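PDB 1YSJ: protein yxeP from Bacillus subtilis, which probably deacetylates N-acetylcysteine to cysteine and acetate with two divalent metal ions per subunit, in a pathway that lets the bacterium use S-(2-succino)cysteine as its sulfur source. Local coordinates for residues Glu68-Pro73 / Ile80-Gly85; Pro102-Thr107 / Lys114-Met119; Gly193-Pro198 / Val340-Ser345; Arg257-Thr262 / Gln270-Gly275; Glu330-Leu335 / Ser389-Glu394. The protein carries 1 engineered substitution. All blocks are in the same frame, centred on the assembly; numbering follows the deposited sequence.

Interaction 1. Residues Glu68-Pro73 / Ile80-Gly85; sequences EILDVP and IAEIKG
Glu68 and Leu70 face Ile80 and Glu82 across the beta hairpin of strands 68-69 and 79-84, which two direct backbone hydrogen bonds hold together. Glu82 N donates to Glu68 O (3.0 Å), and Leu70 N donates to Ile80 O (2.7 Å). Where the chains spread, water takes over: one molecule accepts from Glu68 N and donates to Glu82 O, and another joins Leu70 O to Ile80 N.

Among the apolar contacts, Ile69 meets Ala81 in the non-hydrogen-bonded pair, where the CA atoms come within 4.2 Å and a small methyl fits well. Leu70 leans its CD2 against Ile80 CG2 (3.7 Å), while Val72 CG2 meets Ile80 CG1, also at 3.7 Å, so the branched isoleucine is gripped on both branches.

Glu82 carries the polar contacts of the side chains. With CG anti to the backbone N (chi1 -176°), its extended chain passes Leu70 CD1, which lies 3.8 Å from Glu82 CB, and carries the carboxylate to Lys84, whose NZ is 2.8 Å from Glu82 OE2. The other oxygen, OE1, pairs with Arg150.

Strand 68-69 is an edge strand of the large mixed sheet, and strand 79-84 lies between it and strand 148-154, bonding antiparallel to both. Helix 52-64 packs on Ile69 and Ala81 through Leu62.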
# COMPACT_ATOMS: atom_id res chain seq x y z
N GLU A 68 -17.76 18.02 47.15
CA GLU A 68 -18.48 16.77 46.91
C GLU A 68 -18.06 16.11 45.60
O GLU A 68 -18.00 16.76 44.55
CB GLU A 68 -20.00 16.99 46.94
CG GLU A 68 -20.81 15.85 46.29
CD GLU A 68 -22.25 15.74 46.78
OE1 GLU A 68 -22.86 16.77 47.14
OE2 GLU A 68 -22.78 14.61 46.77
N ILE A 69 -17.77 14.82 45.68
CA ILE A 69 -17.48 14.03 44.50
C ILE A 69 -18.67 13.12 44.19
O ILE A 69 -19.16 12.39 45.06
CB ILE A 69 -16.14 13.26 44.64
CG1 ILE A 69 -14.99 14.20 44.27
CG2 ILE A 69 -16.11 12.02 43.75
CD1 ILE A 69 -13.79 14.07 45.13
N LEU A 70 -19.15 13.21 42.95
CA LEU A 70 -20.27 12.40 42.49
C LEU A 70 -19.86 10.95 42.25
O LEU A 70 -18.77 10.68 41.75
CB LEU A 70 -20.90 13.01 41.23
CG LEU A 70 -22.07 14.00 41.41
CD1 LEU A 70 -22.06 14.74 42.75
CD2 LEU A 70 -22.13 14.99 40.25
N ASP A 71 -20.75 10.04 42.61
CA ASP A 71 -20.51 8.62 42.46
C ASP A 71 -20.95 8.18 41.07
O ASP A 71 -22.14 8.14 40.77
CB ASP A 71 -21.26 7.84 43.55
CG ASP A 71 -20.74 6.42 43.72
OD1 ASP A 71 -21.58 5.51 43.91
OD2 ASP A 71 -19.51 6.22 43.68
N VAL A 72 -19.97 7.88 40.22
CA VAL A 72 -20.22 7.45 38.84
C VAL A 72 -19.41 6.18 38.59
O VAL A 72 -18.32 6.25 38.02
CB VAL A 72 -19.85 8.56 37.81
CG1 VAL A 72 -20.37 8.20 36.42
CG2 VAL A 72 -20.41 9.92 38.24
N PRO A 73 -19.94 5.02 39.01
CA PRO A 73 -19.19 3.76 38.98
C PRO A 73 -18.79 3.33 37.57
O PRO A 73 -17.74 2.69 37.40
CB PRO A 73 -20.16 2.75 39.60
CG PRO A 73 -21.19 3.56 40.31
CD PRO A 73 -21.31 4.82 39.54
N ILE A 80 -15.99 13.18 38.67
CA ILE A 80 -17.09 14.12 38.58
C ILE A 80 -17.32 14.71 39.96
O ILE A 80 -17.57 13.99 40.92
CB ILE A 80 -18.40 13.46 38.05
CG1 ILE A 80 -18.12 12.53 36.85
CG2 ILE A 80 -19.46 14.52 37.73
CD1 ILE A 80 -17.53 13.21 35.59
N ALA A 81 -17.23 16.03 40.04
CA ALA A 81 -17.43 16.75 41.29
C ALA A 81 -18.54 17.79 41.10
O ALA A 81 -18.93 18.10 39.97
CB ALA A 81 -16.12 17.41 41.74
N GLU A 82 -19.03 18.33 42.21
CA GLU A 82 -20.17 19.25 42.17
C GLU A 82 -20.10 20.26 43.31
O GLU A 82 -19.83 19.90 44.45
CB GLU A 82 -21.48 18.45 42.24
CG GLU A 82 -22.75 19.27 42.10
CD GLU A 82 -23.98 18.41 41.81
OE1 GLU A 82 -24.10 17.91 40.67
OE2 GLU A 82 -24.84 18.26 42.71
N ILE A 83 -20.32 21.53 42.97
CA ILE A 83 -20.45 22.60 43.96
C ILE A 83 -21.79 23.30 43.79
O ILE A 83 -22.08 23.89 42.74
CB ILE A 83 -19.28 23.62 43.89
CG1 ILE A 83 -17.97 22.95 44.33
CG2 ILE A 83 -19.56 24.84 44.76
CD1 ILE A 83 -16.72 23.67 43.92
N LYS A 84 -22.62 23.21 44.83
CA LYS A 84 -23.95 23.81 44.82
C LYS A 84 -23.91 25.20 45.44
O LYS A 84 -23.26 25.42 46.46
CB LYS A 84 -24.95 22.93 45.58
CG LYS A 84 -24.91 21.46 45.19
CD LYS A 84 -25.81 20.61 46.09
CE LYS A 84 -27.11 20.26 45.41
NZ LYS A 84 -26.88 19.25 44.34
N GLY A 85 -24.61 26.13 44.81
CA GLY A 85 -24.84 27.45 45.39
C GLY A 85 -25.88 27.36 46.48
O GLY A 85 -26.36 26.26 46.81
O HOH W 1 -19.34 20.38 47.10
O HOH W 2 -22.76 18.99 45.80
O HOH W 3 -16.60 10.69 40.24

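Interaction 2. Residues Pro102-Thr107 / Lys114-Met119; sequences PIQEQT and KVDGTM
Around Gln104 and Gly117, whose CA atoms are 3.9 Å apart, two irregular segments meet with their end-to-end directions 95° apart, and residues 114-119 make a type II beta turn from Val115 to Thr118, closed by Thr118 N bonding to Val115 O at 3.1 Å. Gly117 takes the third position of that turn, where its positive phi (91°) suits a residue without a side chain.

Met119, present as selenomethionine, supplies most of the apolar contact. Its chain runs out extended and bends at the last torsion (chi3 30°), which turns CE toward Ile103 CG2; SE sits 3.7 Å from Glu105 CB. A long, flexible, polarisable side chain suits this task of crossing Glu105 at about a right angle and still reaching Ile103.

Polar groups gather at the outer side. Gln104 and Asp116 lie side by side, and a water accepts from Gln104 NE2 and can donate to Asp116 OD2 (2.7 Å). A second water accepts from Glu105 N (2.9 Å) and reaches Thr118 O. The buried Glu105 carboxylate is well satisfied: OE2 takes bonds from Thr107 OG1 (2.7 Å) and His42, OE1 one from Ser113 N.

Ile103 lies about 4 Å, side chain to side chain, from the nickel ligand His374. Both segments belong to the loop between strand 91-97 and helix 124-139.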
# COMPACT_ATOMS: atom_id res chain seq x y z
N PRO A 102 1.62 8.80 24.40
CA PRO A 102 2.72 7.85 24.24
C PRO A 102 3.93 8.47 23.55
O PRO A 102 4.35 8.02 22.48
CB PRO A 102 2.10 6.75 23.37
CG PRO A 102 1.09 7.47 22.53
CD PRO A 102 0.52 8.54 23.44
N ILE A 103 4.49 9.51 24.16
CA ILE A 103 5.65 10.20 23.61
C ILE A 103 6.71 10.34 24.71
O ILE A 103 6.37 10.60 25.87
CB ILE A 103 5.28 11.60 23.06
CG1 ILE A 103 4.06 11.53 22.14
CG2 ILE A 103 6.47 12.22 22.33
CD1 ILE A 103 3.35 12.86 21.94
N GLN A 104 7.97 10.15 24.35
CA GLN A 104 9.09 10.34 25.28
C GLN A 104 9.35 11.83 25.48
O GLN A 104 9.58 12.57 24.51
CB GLN A 104 10.35 9.63 24.76
CG GLN A 104 11.63 9.90 25.56
CD GLN A 104 11.61 9.27 26.95
OE1 GLN A 104 11.32 8.09 27.10
NE2 GLN A 104 11.96 10.07 27.96
N GLU A 105 9.33 12.27 26.74
CA GLU A 105 9.58 13.68 27.07
C GLU A 105 11.03 14.08 26.82
O GLU A 105 11.95 13.36 27.20
CB GLU A 105 9.18 13.96 28.52
CG GLU A 105 9.36 15.40 28.95
CD GLU A 105 8.42 15.81 30.06
OE1 GLU A 105 7.74 14.93 30.63
OE2 GLU A 105 8.36 17.03 30.35
N GLN A 106 11.21 15.25 26.19
CA GLN A 106 12.54 15.79 25.89
C GLN A 106 12.75 17.22 26.41
O GLN A 106 13.47 18.01 25.81
CB GLN A 106 12.80 15.75 24.38
CG GLN A 106 12.98 14.35 23.79
CD GLN A 106 13.44 14.39 22.33
OE1 GLN A 106 12.66 14.15 21.41
NE2 GLN A 106 14.72 14.70 22.12
N THR A 107 12.12 17.54 27.55
CA THR A 107 12.18 18.89 28.11
C THR A 107 13.37 19.11 29.06
O THR A 107 13.86 20.24 29.20
CB THR A 107 10.89 19.23 28.89
OG1 THR A 107 10.67 18.26 29.92
CG2 THR A 107 9.68 19.27 27.96
N LYS A 114 8.44 10.76 34.86
CA LYS A 114 9.27 9.68 35.39
C LYS A 114 8.89 8.35 34.73
O LYS A 114 9.48 7.31 35.02
CB LYS A 114 9.14 9.60 36.92
CG LYS A 114 9.79 10.78 37.63
CD LYS A 114 9.79 10.63 39.14
CE LYS A 114 11.07 11.20 39.76
NZ LYS A 114 11.24 12.68 39.58
N VAL A 115 7.91 8.42 33.83
CA VAL A 115 7.50 7.28 33.01
C VAL A 115 8.00 7.47 31.57
O VAL A 115 7.42 8.24 30.80
CB VAL A 115 5.95 7.12 33.01
CG1 VAL A 115 5.54 5.83 32.28
CG2 VAL A 115 5.39 7.16 34.44
N ASP A 116 9.07 6.76 31.22
CA ASP A 116 9.67 6.83 29.89
C ASP A 116 8.69 6.42 28.79
O ASP A 116 8.07 5.36 28.86
CB ASP A 116 10.94 5.97 29.82
CG ASP A 116 12.09 6.52 30.68
OD1 ASP A 116 13.07 5.78 30.86
OD2 ASP A 116 12.02 7.67 31.16
N GLY A 117 8.56 7.27 27.77
CA GLY A 117 7.67 6.99 26.65
C GLY A 117 6.27 7.54 26.85
O GLY A 117 5.44 7.45 25.95
N THR A 118 6.00 8.10 28.03
CA THR A 118 4.74 8.77 28.31
C THR A 118 4.99 10.22 28.74
O THR A 118 5.94 10.49 29.48
CB THR A 118 3.90 8.01 29.37
OG1 THR A 118 3.75 6.65 28.96
CG2 THR A 118 2.51 8.62 29.54
N MSE A 119 4.16 11.13 28.26
CA MSE A 119 4.31 12.56 28.55
C MSE A 119 3.01 13.33 28.38
O MSE A 119 2.25 13.08 27.45
CB MSE A 119 5.39 13.18 27.67
CG MSE A 119 5.39 14.71 27.68
SE MSE A 119 6.57 15.54 26.38
CE MSE A 119 6.53 14.20 25.02
O HOH W 4 10.64 10.02 30.93
O HOH W 5 8.60 10.41 28.79

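Interaction 3. Residues Gly193-Pro198 / Val340-Ser345; sequences GVKEGP and VHAEQS
Lys195 approaches Ala342 and His341 because CG stands between its backbone N and carbonyl carbon (chi1 80°), and further bends at chi3 (-65°) and chi4 (-62°) then curl the chain back on its own segment. The first part of the chain lies over residues 340-345: CD is 3.2 Å from Ala342 O, and CB is 3.7 Å from His341 CE1. His341 has CG anti to its backbone N, and this swings the imidazole back to cross the lysine obliquely. The ammonium group then donates to two carbonyl oxygens of residues 193-198, with NZ 2.8 Å from Pro198 O and equally far from Glu196 O. A long aliphatic chain ending in a charge serves both purposes.

Beneath it the backbones pair in parallel. Val194 N bonds to Val340 O (2.9 Å) nearly along the C=O axis, whereas Ala342 N meets Val194 O (3.2 Å) from above the carbonyl plane, consistent with the regular pairing ending near here. Ala342 turns its methyl to Gly193, with CB 3.7 Å from Gly193 C; a small residue facing glycine permits this closeness. Gly197, with positive phi, redirects the chain, and Pro198 then lies beside the side chain of Gln344.

Strand 338-341 is an edge strand of the mixed sheet, next to strand 191-194, which adjoins strand 360-366. Trp364 of that strand touches Ala342, and Leu325 of helix 325-334 packs on Val194. Residues 195-196 lead into strand 197-211 of the four-stranded sheet, Gly197 bonding to the Asn320 backbone, so the contact lies where the two domains join.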
# COMPACT_ATOMS: atom_id res chain seq x y z
N GLY A 193 -8.56 33.23 24.36
CA GLY A 193 -9.01 33.25 22.96
C GLY A 193 -10.49 32.97 22.84
O GLY A 193 -10.97 31.92 23.28
N VAL A 194 -11.22 33.90 22.23
CA VAL A 194 -12.68 33.89 22.25
C VAL A 194 -13.30 34.10 20.85
O VAL A 194 -13.03 35.10 20.19
CB VAL A 194 -13.22 34.97 23.24
CG1 VAL A 194 -14.72 35.15 23.11
CG2 VAL A 194 -12.86 34.62 24.68
N LYS A 195 -14.14 33.15 20.43
CA LYS A 195 -14.99 33.32 19.24
C LYS A 195 -16.29 32.51 19.32
O LYS A 195 -16.32 31.45 19.95
CB LYS A 195 -14.22 32.98 17.94
CG LYS A 195 -14.11 31.49 17.63
CD LYS A 195 -13.34 31.22 16.32
CE LYS A 195 -14.06 31.76 15.08
NZ LYS A 195 -15.38 31.13 14.84
N GLU A 196 -17.35 33.02 18.70
CA GLU A 196 -18.58 32.24 18.53
C GLU A 196 -18.46 31.34 17.29
O GLU A 196 -17.65 31.60 16.40
CB GLU A 196 -19.83 33.16 18.48
CG GLU A 196 -19.99 34.01 17.22
CD GLU A 196 -20.97 35.20 17.39
OE1 GLU A 196 -22.09 35.02 17.93
OE2 GLU A 196 -20.61 36.32 16.96
N GLY A 197 -19.25 30.28 17.25
CA GLY A 197 -19.26 29.36 16.12
C GLY A 197 -18.07 28.41 16.08
O GLY A 197 -17.49 28.09 17.13
N PRO A 198 -17.69 27.96 14.87
CA PRO A 198 -16.66 26.94 14.64
C PRO A 198 -15.27 27.36 15.11
O PRO A 198 -14.76 28.40 14.68
CB PRO A 198 -16.67 26.75 13.12
CG PRO A 198 -17.97 27.33 12.66
CD PRO A 198 -18.26 28.44 13.60
N VAL A 340 -8.60 37.92 22.87
CA VAL A 340 -8.35 38.10 21.44
C VAL A 340 -9.36 37.25 20.67
O VAL A 340 -9.99 36.35 21.23
CB VAL A 340 -6.90 37.72 21.04
CG1 VAL A 340 -5.89 38.67 21.67
CG2 VAL A 340 -6.58 36.27 21.39
N HIS A 341 -9.53 37.56 19.38
CA HIS A 341 -10.39 36.76 18.52
C HIS A 341 -9.72 35.43 18.20
O HIS A 341 -8.67 35.39 17.56
CB HIS A 341 -10.75 37.52 17.23
CG HIS A 341 -11.78 36.83 16.40
ND1 HIS A 341 -13.10 36.72 16.79
CD2 HIS A 341 -11.69 36.20 15.20
CE1 HIS A 341 -13.78 36.06 15.86
NE2 HIS A 341 -12.94 35.73 14.89
N ALA A 342 -10.34 34.35 18.66
CA ALA A 342 -9.76 33.01 18.57
C ALA A 342 -9.52 32.56 17.13
O ALA A 342 -10.41 32.62 16.29
CB ALA A 342 -10.63 32.00 19.31
N GLU A 343 -8.30 32.11 16.86
CA GLU A 343 -7.96 31.51 15.58
C GLU A 343 -8.40 30.05 15.58
O GLU A 343 -8.32 29.37 16.60
CB GLU A 343 -6.45 31.60 15.33
CG GLU A 343 -5.95 33.01 15.04
CD GLU A 343 -4.43 33.11 14.94
OE1 GLU A 343 -3.94 34.15 14.45
OE2 GLU A 343 -3.73 32.16 15.36
N GLN A 344 -8.87 29.58 14.42
CA GLN A 344 -9.33 28.20 14.30
C GLN A 344 -8.17 27.19 14.35
O GLN A 344 -7.04 27.51 14.00
CB GLN A 344 -10.15 28.01 13.03
CG GLN A 344 -11.57 28.55 13.14
CD GLN A 344 -12.32 28.57 11.80
OE1 GLN A 344 -13.52 28.35 11.75
NE2 GLN A 344 -11.59 28.84 10.72
N SER A 345 -8.47 25.99 14.83
CA SER A 345 -7.49 24.91 14.88
C SER A 345 -7.93 23.76 13.98
O SER A 345 -9.11 23.40 13.95
CB SER A 345 -7.30 24.43 16.33
OG SER A 345 -6.24 23.50 16.43

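Interaction 4. Residues Arg257-Thr262 / Gln270-Gly275; sequences RVQAGT and QAEMEG
Arg257 and Gln259 pair with Glu274 and Glu272 in an antiparallel beta hairpin of the four-stranded sheet, in the domain set apart from the metal site. The axes of strands 257-260 and 270-275 approach to 4.7 Å, their N-to-C directions 171° apart. Two hydrogen-bonded pairs hold them: Arg257 with Glu274, and Gln259 with Glu272, where Gln259 N reaches Glu272 O at 2.9 Å and Glu272 N answers to Gln259 O.

One face of the sheet is apolar: Val258 CG2 lies 4.1 Å from Met273 CB, and Ala260 CB 3.8 Å from Ala271 CB. Alanines let helix 226-237 come close, and Met273 reaches it with a longer chain; Val258 packs on Ile227 of the second subunit.

The other face carries a salt-bridge network. Bent at chi3 (57°), Arg257 lays its guanidinium between two carboxylates, both met near its plane at the edge. NH1 bonds to Glu272 OE2 (2.9 Å) from above the carboxylate plane; NE meets Glu274 OE1 on its anti side at a modelled 2.5 Å, a value to treat with reserve.

Strand 252-260 also pairs with a strand of the second subunit, carrying the sheet across the interface. One cation bridging two acids probably tempers their mutual repulsion and fixes the guanidinium beside that interface.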
# COMPACT_ATOMS: atom_id res chain seq x y z
N ARG A 257 -3.27 6.82 3.74
CA ARG A 257 -2.84 5.46 3.41
C ARG A 257 -3.31 5.04 2.02
O ARG A 257 -4.47 5.24 1.65
CB ARG A 257 -3.33 4.47 4.47
CG ARG A 257 -2.67 3.10 4.38
CD ARG A 257 -3.15 2.14 5.46
NE ARG A 257 -4.60 1.94 5.45
CZ ARG A 257 -5.26 1.09 4.66
NH1 ARG A 257 -4.61 0.33 3.79
NH2 ARG A 257 -6.58 1.01 4.75
N VAL A 258 -2.38 4.47 1.24
CA VAL A 258 -2.68 3.89 -0.07
C VAL A 258 -1.96 2.54 -0.18
O VAL A 258 -0.73 2.48 -0.06
CB VAL A 258 -2.25 4.80 -1.24
CG1 VAL A 258 -2.66 4.19 -2.58
CG2 VAL A 258 -2.83 6.20 -1.11
N GLN A 259 -2.72 1.48 -0.42
CA GLN A 259 -2.14 0.13 -0.54
C GLN A 259 -2.72 -0.68 -1.71
O GLN A 259 -3.91 -1.01 -1.71
CB GLN A 259 -2.28 -0.65 0.77
CG GLN A 259 -1.90 0.13 2.05
CD GLN A 259 -0.41 0.08 2.40
OE1 GLN A 259 -0.03 0.37 3.54
NE2 GLN A 259 0.43 -0.29 1.44
N ALA A 260 -1.88 -0.98 -2.70
CA ALA A 260 -2.27 -1.78 -3.86
C ALA A 260 -1.15 -2.75 -4.24
O ALA A 260 -0.02 -2.34 -4.48
CB ALA A 260 -2.62 -0.89 -5.03
N GLY A 261 -1.47 -4.05 -4.25
CA GLY A 261 -0.56 -5.08 -4.74
C GLY A 261 0.46 -5.61 -3.74
O GLY A 261 0.51 -5.17 -2.59
N THR A 262 1.27 -6.56 -4.20
CA THR A 262 2.27 -7.23 -3.36
C THR A 262 3.58 -7.49 -4.11
O THR A 262 4.65 -7.54 -3.49
CB THR A 262 1.76 -8.58 -2.80
OG1 THR A 262 1.26 -9.39 -3.87
CG2 THR A 262 0.66 -8.38 -1.76
N GLN A 270 -7.13 -5.25 -6.58
CA GLN A 270 -7.66 -4.14 -5.79
C GLN A 270 -6.67 -3.01 -5.56
O GLN A 270 -5.46 -3.19 -5.65
CB GLN A 270 -8.13 -4.64 -4.42
CG GLN A 270 -9.43 -5.42 -4.43
CD GLN A 270 -9.96 -5.70 -3.03
OE1 GLN A 270 -9.53 -5.07 -2.05
NE2 GLN A 270 -10.88 -6.64 -2.92
N ALA A 271 -7.22 -1.83 -5.27
CA ALA A 271 -6.46 -0.72 -4.72
C ALA A 271 -7.30 -0.10 -3.60
O ALA A 271 -8.48 0.20 -3.80
CB ALA A 271 -6.14 0.30 -5.79
N GLU A 272 -6.70 0.06 -2.42
CA GLU A 272 -7.40 0.71 -1.31
C GLU A 272 -6.70 1.97 -0.84
O GLU A 272 -5.48 2.10 -0.91
CB GLU A 272 -7.65 -0.27 -0.15
CG GLU A 272 -6.40 -0.76 0.59
CD GLU A 272 -6.72 -1.66 1.78
OE1 GLU A 272 -7.90 -2.04 1.96
OE2 GLU A 272 -5.79 -1.98 2.55
N MSE A 273 -7.51 2.92 -0.37
CA MSE A 273 -6.99 4.14 0.25
C MSE A 273 -7.87 4.58 1.41
O MSE A 273 -9.07 4.30 1.44
CB MSE A 273 -6.85 5.26 -0.79
CG MSE A 273 -8.15 5.81 -1.35
SE MSE A 273 -7.84 7.02 -2.85
CE MSE A 273 -7.41 5.71 -4.20
N GLU A 274 -7.25 5.23 2.39
CA GLU A 274 -8.00 5.80 3.50
C GLU A 274 -7.40 7.12 3.96
O GLU A 274 -6.27 7.46 3.61
CB GLU A 274 -8.17 4.80 4.66
CG GLU A 274 -6.91 4.46 5.46
CD GLU A 274 -7.20 3.60 6.69
OE1 GLU A 274 -6.33 2.79 7.08
OE2 GLU A 274 -8.30 3.73 7.28
N GLY A 275 -8.18 7.87 4.73
CA GLY A 275 -7.76 9.18 5.22
C GLY A 275 -8.85 9.89 6.00
O GLY A 275 -9.83 9.27 6.43

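Interaction 5. Residues Glu330-Leu335 / Ser389-Glu394; sequences EAAARL and SQYFAE
Arg334 and Glu394 form the salt bridge of this helix-helix packing, in the helical layer that flanks the large mixed sheet of the metal-binding domain. NH1 of Arg334 donates to Glu394 OE2 at 3.0 Å, using the anti lone pair of that oxygen, and the acceptor lies practically in the guanidinium plane. The two planar groups are nevertheless turned 60° against each other. Glu394, bent at chi2 (63°), also gives OE1 to Arg141, so its carboxylate is shared by two arginines and probably held in its ionised form. On the inner side Tyr391 sends its hydroxyl to the backbone oxygen of Ala328, one turn before Ala332 in helix 325-334.

Outward from these bonds the helices pack with axes 8.8 Å apart and a crossing angle of 122°. Alanines are fitting where a large ring must come close: Ala331 CB is 3.8 Å and Ala332 CB 3.9 Å from Tyr391 CE1. Leu335 pushes its branched tip onto the neighbouring helix, with CD1 3.8 Å from Glu394 CB.

Helix 384-402 turns Phe392 the other way, onto strands 360-366 and 175-184, and Ala393 toward helix 124-139, while Tyr391 too rests on strand 360-366. The edge of the tyrosine ring meets the backbone of the crossing helix: CE1 of Tyr391 lies 3.7 Å from Ala332 N.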
# COMPACT_ATOMS: atom_id res chain seq x y z
N GLU A 330 -16.61 39.32 29.54
CA GLU A 330 -16.68 40.07 30.79
C GLU A 330 -15.98 39.38 31.96
O GLU A 330 -15.58 40.04 32.92
CB GLU A 330 -18.12 40.46 31.14
CG GLU A 330 -19.11 39.32 31.36
CD GLU A 330 -20.54 39.82 31.59
OE1 GLU A 330 -21.40 39.62 30.70
OE2 GLU A 330 -20.81 40.42 32.66
N ALA A 331 -15.82 38.06 31.88
CA ALA A 331 -15.07 37.31 32.89
C ALA A 331 -13.59 37.71 32.89
O ALA A 331 -12.98 37.88 33.95
CB ALA A 331 -15.22 35.81 32.69
N ALA A 332 -13.03 37.87 31.69
CA ALA A 332 -11.65 38.32 31.54
C ALA A 332 -11.51 39.80 31.91
O ALA A 332 -10.52 40.20 32.51
CB ALA A 332 -11.16 38.09 30.12
N ALA A 333 -12.53 40.59 31.55
CA ALA A 333 -12.55 42.02 31.83
C ALA A 333 -12.56 42.31 33.33
O ALA A 333 -11.80 43.16 33.80
CB ALA A 333 -13.74 42.68 31.14
N ARG A 334 -13.41 41.60 34.07
CA ARG A 334 -13.51 41.73 35.53
C ARG A 334 -12.20 41.45 36.26
O ARG A 334 -11.93 42.04 37.31
CB ARG A 334 -14.59 40.79 36.08
CG ARG A 334 -16.00 41.33 36.02
CD ARG A 334 -16.92 40.46 36.86
NE ARG A 334 -18.33 40.73 36.61
CZ ARG A 334 -19.33 40.04 37.14
NH1 ARG A 334 -19.09 39.02 37.96
NH2 ARG A 334 -20.59 40.36 36.85
N LEU A 335 -11.40 40.54 35.71
CA LEU A 335 -10.14 40.14 36.34
C LEU A 335 -8.92 40.84 35.75
O LEU A 335 -7.78 40.58 36.15
CB LEU A 335 -9.99 38.61 36.27
CG LEU A 335 -11.16 37.80 36.83
CD1 LEU A 335 -11.11 36.37 36.33
CD2 LEU A 335 -11.21 37.84 38.36
N SER A 389 -7.66 29.37 36.44
CA SER A 389 -8.49 29.00 37.59
C SER A 389 -9.46 30.13 37.94
O SER A 389 -10.65 29.88 38.17
CB SER A 389 -7.62 28.61 38.79
OG SER A 389 -6.67 29.60 39.10
N GLN A 390 -8.94 31.36 37.94
CA GLN A 390 -9.73 32.56 38.20
C GLN A 390 -10.75 32.83 37.11
O GLN A 390 -11.89 33.22 37.40
CB GLN A 390 -8.82 33.78 38.36
CG GLN A 390 -7.86 33.73 39.54
CD GLN A 390 -7.12 35.05 39.76
OE1 GLN A 390 -6.67 35.35 40.87
NE2 GLN A 390 -7.00 35.85 38.70
N TYR A 391 -10.35 32.64 35.85
CA TYR A 391 -11.22 32.89 34.71
C TYR A 391 -12.50 32.07 34.74
O TYR A 391 -13.60 32.61 34.57
CB TYR A 391 -10.48 32.64 33.39
CG TYR A 391 -11.33 32.89 32.17
CD1 TYR A 391 -11.59 34.19 31.74
CD2 TYR A 391 -11.90 31.83 31.46
CE1 TYR A 391 -12.38 34.44 30.62
CE2 TYR A 391 -12.70 32.06 30.34
CZ TYR A 391 -12.93 33.37 29.93
OH TYR A 391 -13.71 33.61 28.82
N PHE A 392 -12.36 30.76 34.95
CA PHE A 392 -13.49 29.85 34.95
C PHE A 392 -14.35 29.97 36.21
O PHE A 392 -15.54 29.68 36.17
CB PHE A 392 -13.03 28.41 34.72
CG PHE A 392 -12.75 28.10 33.28
CD1 PHE A 392 -11.48 28.29 32.75
CD2 PHE A 392 -13.77 27.64 32.45
CE1 PHE A 392 -11.23 28.01 31.41
CE2 PHE A 392 -13.52 27.36 31.10
CZ PHE A 392 -12.26 27.55 30.58
N ALA A 393 -13.74 30.41 37.31
CA ALA A 393 -14.48 30.73 38.52
C ALA A 393 -15.38 31.95 38.30
O ALA A 393 -16.54 31.95 38.72
CB ALA A 393 -13.54 30.96 39.69
N GLU A 394 -14.85 32.96 37.62
CA GLU A 394 -15.62 34.17 37.37
C GLU A 394 -16.66 33.95 36.27
O GLU A 394 -17.78 34.46 36.36
CB GLU A 394 -14.70 35.35 37.02
CG GLU A 394 -15.32 36.72 37.27
CD GLU A 394 -15.66 36.97 38.74
OE1 GLU A 394 -14.90 36.53 39.63
OE2 GLU A 394 -16.69 37.64 38.99

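Interactions 1 and 3 mark the two ends of the large mixed sheet, about 30 Å apart between centres: strand 68-69 is outermost at one end and strand 338-341 at the other. Interaction 5 packs helices of the same domain, and its helix 325-334 is followed in the chain by strand 338-341, bringing interactions 3 and 5 within about 17 Å between centres. Their segments alternate along the chain. Interaction 2 follows interaction 1 in sequence and lies in a loop nearer the nickel site. Interaction 4, in the four-stranded dimerisation domain, is nested inside the loop closed by interaction 3; it lies about 49 Å between centres from interaction 1, on the opposite side of the chain's centre.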